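Local structure of actin-binding protein (Saccharomyces cerevisiae, 1JO8) at residues Y7-D10 with N15-T18; N27-F30 with W36-E39. The protein regulates Arp2/3-driven actin assembly by recruiting the complex to filament sides, this piece being its SH3 domain, which binds partners such as Ark1, Prk1 and Srv2. All blocks are in the same frame, centred on the assembly; numbering follows the deposited sequence.

Contact 1. Residues Y7-D10 with N15-T18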
loop_
_atom_site.group_PDB
_atom_site.type_symbol
_atom_site.label_atom_id
_atom_site.label_comp_id
_atom_site.label_asym_id
_atom_site.label_seq_id
_atom_site.Cartn_x
_atom_site.Cartn_y
_atom_site.Cartn_z
ATOM N N TYR A 7 1.702 9.452 -1.436
ATOM C CA TYR A 7 0.891 10.298 -0.564
ATOM C C TYR A 7 0.571 9.477 0.663
ATOM O O TYR A 7 0.515 8.250 0.581
ATOM C CB TYR A 7 -0.422 10.722 -1.254
ATOM C CG TYR A 7 -0.203 11.413 -2.575
ATOM C CD1 TYR A 7 0.295 12.698 -2.589
ATOM C CD2 TYR A 7 -0.416 10.774 -3.792
ATOM C CE1 TYR A 7 0.536 13.379 -3.769
ATOM C CE2 TYR A 7 -0.155 11.447 -4.998
ATOM C CZ TYR A 7 0.331 12.746 -4.956
ATOM O OH TYR A 7 0.579 13.452 -6.126
ATOM N N ASP A 8 0.297 10.132 1.775
ATOM C CA ASP A 8 -0.174 9.456 2.971
ATOM C C ASP A 8 -1.535 8.827 2.678
ATOM O O ASP A 8 -2.350 9.442 1.975
ATOM C CB ASP A 8 -0.416 10.434 4.140
ATOM C CG ASP A 8 0.809 11.118 4.676
ATOM O OD1 ASP A 8 1.947 10.874 4.237
ATOM O OD2 ASP A 8 0.655 11.962 5.590
ATOM N N TYR A 9 -1.803 7.650 3.231
ATOM C CA TYR A 9 -3.117 7.022 3.120
ATOM C C TYR A 9 -3.547 6.609 4.503
ATOM O O TYR A 9 -2.810 5.912 5.213
ATOM C CB TYR A 9 -3.154 5.795 2.197
ATOM C CG TYR A 9 -4.546 5.212 2.171
ATOM C CD1 TYR A 9 -5.568 5.880 1.524
ATOM C CD2 TYR A 9 -4.873 4.064 2.872
ATOM C CE1 TYR A 9 -6.860 5.434 1.558
ATOM C CE2 TYR A 9 -6.175 3.595 2.895
ATOM C CZ TYR A 9 -7.155 4.283 2.253
ATOM O OH TYR A 9 -8.479 3.873 2.279
ATOM N N ASP A 10 -4.721 7.077 4.886
ATOM C CA ASP A 10 -5.302 6.721 6.168
ATOM C C ASP A 10 -6.367 5.657 5.998
ATOM O O ASP A 10 -7.344 5.869 5.270
ATOM C CB ASP A 10 -5.960 7.943 6.802
ATOM C CG ASP A 10 -4.970 8.974 7.284
ATOM O OD1 ASP A 10 -3.835 8.624 7.621
ATOM O OD2 ASP A 10 -5.290 10.177 7.399
ATOM N N ASN A 15 -9.702 -3.675 7.079
ATOM C CA ASN A 15 -8.930 -4.437 6.092
ATOM C C ASN A 15 -7.945 -3.599 5.274
ATOM O O ASN A 15 -7.331 -4.122 4.348
ATOM C CB ASN A 15 -9.868 -5.235 5.162
ATOM C CG ASN A 15 -10.727 -4.356 4.296
ATOM O OD1 ASN A 15 -10.606 -3.161 4.282
ATOM N ND2 ASN A 15 -11.630 -4.982 3.531
ATOM N N GLU A 16 -7.753 -2.331 5.644
ATOM C CA GLU A 16 -6.899 -1.419 4.889
ATOM C C GLU A 16 -5.586 -1.144 5.587
ATOM O O GLU A 16 -5.473 -1.252 6.812
ATOM C CB GLU A 16 -7.623 -0.087 4.687
ATOM C CG GLU A 16 -8.817 -0.234 3.770
ATOM C CD GLU A 16 -9.649 1.010 3.635
ATOM O OE1 GLU A 16 -9.190 2.082 4.073
ATOM O OE2 GLU A 16 -10.763 0.913 3.074
ATOM N N LEU A 17 -4.566 -0.800 4.794
ATOM C CA LEU A 17 -3.302 -0.291 5.326
ATOM C C LEU A 17 -3.431 1.184 5.667
ATOM O O LEU A 17 -4.306 1.894 5.167
ATOM C CB LEU A 17 -2.204 -0.398 4.274
ATOM C CG LEU A 17 -1.765 -1.786 3.835
ATOM C CD1 LEU A 17 -0.741 -1.729 2.710
ATOM C CD2 LEU A 17 -1.177 -2.487 5.013
ATOM N N THR A 18 -2.524 1.631 6.509
ATOM C CA THR A 18 -2.285 3.033 6.811
ATOM C C THR A 18 -0.797 3.262 6.573
ATOM O O THR A 18 0.014 2.486 7.048
ATOM C CB THR A 18 -2.629 3.345 8.276
ATOM O OG1 THR A 18 -4.038 3.230 8.450
ATOM C CG2 THR A 18 -2.244 4.774 8.677
#
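The phenol end of Tyr9 and the carboxylate of Glu16 make the closest link between 7-10 and 15-18: Tyr9 OH donates a short bond of 2.6 Å to Glu16 OE1. The two side chains meet at about a right angle, with ring and carboxylate planes 45° apart. The hydroxyl does not come in along the carboxylate plane but from above it, 57° out. The same oxygen also takes the backbone N-H of Ala12, and this second bond ties the carboxylate to the chain between the two segments and limits its freedom to swing. Further back along the ring, the edge near CD2 lies against the backbone, with Leu17 O in the ring plane at 3.2 Å from Tyr9 CD2. Tyr9 reaches this place because its CG stands opposite the backbone N (chi1 179°), which carries the ring across to the other segment. These are the two arms of the RT loop of the SH3 fold, and Tyr9 is the second tyrosine of the family's ALYDY motif. Its ring also packs edge-to-face with Tyr53 and touches Trp35 and Pro50, a cluster of aromatic and proline side chains consistent with the proline-peptide surface of SH3 domains. Leu17 turns its branched end away from Tyr9, inward to Leu40 and Phe49. The backbones draw close at Thr18, whose CA-H makes a bent contact with Tyr9 O, with 3.3 Å between Thr18 CA and that oxygen. Beyond this point the packing slackens on the solvent side. The CB of Asp10 is directed away from 15-18, and its OD1 comes no nearer than 4.3 Å to Thr18 CG2. The hydroxyl of Thr18 is used instead by the backbone N of Ala11, just past the end of 7-10.

Contact 2. Residues N27-F30 with W36-E39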
loop_
_atom_site.group_PDB
_atom_site.type_symbol
_atom_site.label_atom_id
_atom_site.label_comp_id
_atom_site.label_asym_id
_atom_site.label_seq_id
_atom_site.Cartn_x
_atom_site.Cartn_y
_atom_site.Cartn_z
ATOM N N ASN A 27 5.333 -6.940 -1.712
ATOM C CA ASN A 27 4.529 -8.111 -2.067
ATOM C C ASN A 27 3.142 -7.701 -2.520
ATOM O O ASN A 27 2.122 -8.244 -2.085
ATOM C CB ASN A 27 4.442 -9.107 -0.925
ATOM C CG ASN A 27 4.032 -10.538 -1.392
ATOM O OD1 ASN A 27 4.143 -10.890 -2.577
ATOM N ND2 ASN A 27 3.367 -11.270 -0.503
ATOM N N ILE A 28 3.103 -6.772 -3.456
ATOM C CA ILE A 28 1.832 -6.291 -3.954
ATOM C C ILE A 28 1.138 -7.355 -4.787
ATOM O O ILE A 28 1.755 -8.031 -5.608
ATOM C CB ILE A 28 2.039 -5.009 -4.751
ATOM C CG1 ILE A 28 2.458 -3.915 -3.774
ATOM C CG2 ILE A 28 0.784 -4.600 -5.531
ATOM C CD1 ILE A 28 3.010 -2.673 -4.398
ATOM N N GLU A 29 -0.154 -7.494 -4.535
ATOM C CA GLU A 29 -1.017 -8.423 -5.229
ATOM C C GLU A 29 -2.124 -7.609 -5.871
ATOM O O GLU A 29 -2.813 -6.835 -5.206
ATOM C CB GLU A 29 -1.529 -9.495 -4.255
ATOM C CG GLU A 29 -0.343 -10.363 -3.808
ATOM C CD GLU A 29 -0.639 -11.540 -2.877
ATOM O OE1 GLU A 29 -1.517 -11.375 -2.017
ATOM O OE2 GLU A 29 0.061 -12.575 -2.907
ATOM N N PHE A 30 -2.268 -7.759 -7.185
ATOM C CA PHE A 30 -3.162 -6.927 -7.974
ATOM C C PHE A 30 -4.561 -7.525 -7.939
ATOM O O PHE A 30 -5.093 -7.979 -8.949
ATOM C CB PHE A 30 -2.614 -6.810 -9.398
ATOM C CG PHE A 30 -1.283 -6.099 -9.457
ATOM C CD1 PHE A 30 -1.203 -4.725 -9.474
ATOM C CD2 PHE A 30 -0.119 -6.816 -9.451
ATOM C CE1 PHE A 30 0.017 -4.094 -9.521
ATOM C CE2 PHE A 30 1.129 -6.174 -9.497
ATOM C CZ PHE A 30 1.176 -4.812 -9.522
ATOM N N TRP A 36 -5.312 -2.579 -4.305
ATOM C CA TRP A 36 -4.315 -3.615 -4.293
ATOM C C TRP A 36 -4.120 -4.066 -2.862
ATOM O O TRP A 36 -4.469 -3.367 -1.921
ATOM C CB TRP A 36 -2.990 -3.152 -4.873
ATOM C CG TRP A 36 -3.063 -2.748 -6.324
ATOM C CD1 TRP A 36 -4.034 -3.091 -7.214
ATOM C CD2 TRP A 36 -2.124 -1.944 -7.051
ATOM N NE1 TRP A 36 -3.756 -2.560 -8.453
ATOM C CE2 TRP A 36 -2.594 -1.847 -8.380
ATOM C CE3 TRP A 36 -0.947 -1.292 -6.717
ATOM C CZ2 TRP A 36 -1.921 -1.141 -9.360
ATOM C CZ3 TRP A 36 -0.271 -0.598 -7.718
ATOM C CH2 TRP A 36 -0.770 -0.524 -9.008
ATOM N N LEU A 37 -3.570 -5.255 -2.715
ATOM C CA LEU A 37 -3.205 -5.793 -1.430
ATOM C C LEU A 37 -1.678 -5.721 -1.291
ATOM O O LEU A 37 -0.967 -6.032 -2.248
ATOM C CB LEU A 37 -3.623 -7.235 -1.363
ATOM C CG LEU A 37 -3.420 -8.099 -0.142
ATOM C CD1 LEU A 37 -3.922 -7.542 1.148
ATOM C CD2 LEU A 37 -3.879 -9.524 -0.400
ATOM N N GLY A 38 -1.184 -5.354 -0.124
ATOM C CA GLY A 38 0.244 -5.358 0.081
ATOM C C GLY A 38 0.600 -5.410 1.548
ATOM O O GLY A 38 -0.279 -5.453 2.413
ATOM N N GLU A 39 1.895 -5.385 1.801
ATOM C CA GLU A 39 2.458 -5.484 3.131
ATOM C C GLU A 39 3.377 -4.299 3.377
ATOM O O GLU A 39 4.207 -3.963 2.538
ATOM C CB GLU A 39 3.246 -6.778 3.236
ATOM C CG GLU A 39 4.049 -6.921 4.515
ATOM C CD GLU A 39 4.940 -8.154 4.558
ATOM O OE1 GLU A 39 4.715 -9.065 3.729
ATOM O OE2 GLU A 39 5.817 -8.222 5.462
HETATM O O HOH W 1 2.893 -10.171 2.002
#
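Glu29 and Leu37 pair backbone to backbone through two nearly straight bonds, 2.8 Å from Glu29 N to Leu37 O and 3.0 Å from Leu37 N to Glu29 O. Leu37 O takes a second, weaker approach from the CA-H of Ile28, at 3.3 Å from Ile28 CA. This is an antiparallel hydrogen-bonded pair in the hairpin of strands 24-29 and 35-40, closed by the n-Src loop of the SH3 fold. The aromatic contact sits at the loop end. Phe30 and Trp36 run side by side in the same direction, yet their rings form an edge-to-face pair: the CD1-CE1 edge of Phe30 stands over one face of the indole, planes at 76° and the phenyl centroid 4.7 Å from that of the six-membered ring. Apolar packing adds Ile28, whose CG2 lies 3.9 Å from Trp36 CE3 and also over one face of the Phe30 ring, toward its rim, so that the methyl borders both aromatics. At the far end a water accepts an N-H from Asn27 ND2 and donates to Glu39 OE1; Asn27 is modelled in two conformers, so this bridge is doubtful.

Contact 1 is a surface contact within a single loop, whereas contact 2 joins neighbouring strands of the sheet and is partly buried. Their chemistry differs accordingly: with no strand pairing between its segments, 7-10 with 15-18 relies on a tyrosine-carboxylate bond and ring-edge contacts to a carbonyl, while 27-30 with 36-39 has regular backbone bonds and then an aromatic and aliphatic cluster. The two share no segment and lie on opposite sides of the chain's centre, their own centres about 13 Å apart. They nevertheless meet where a buried leucine of the RT loop packs on the strand: Leu17 CD1 is 3.8 Å from Gly38 O.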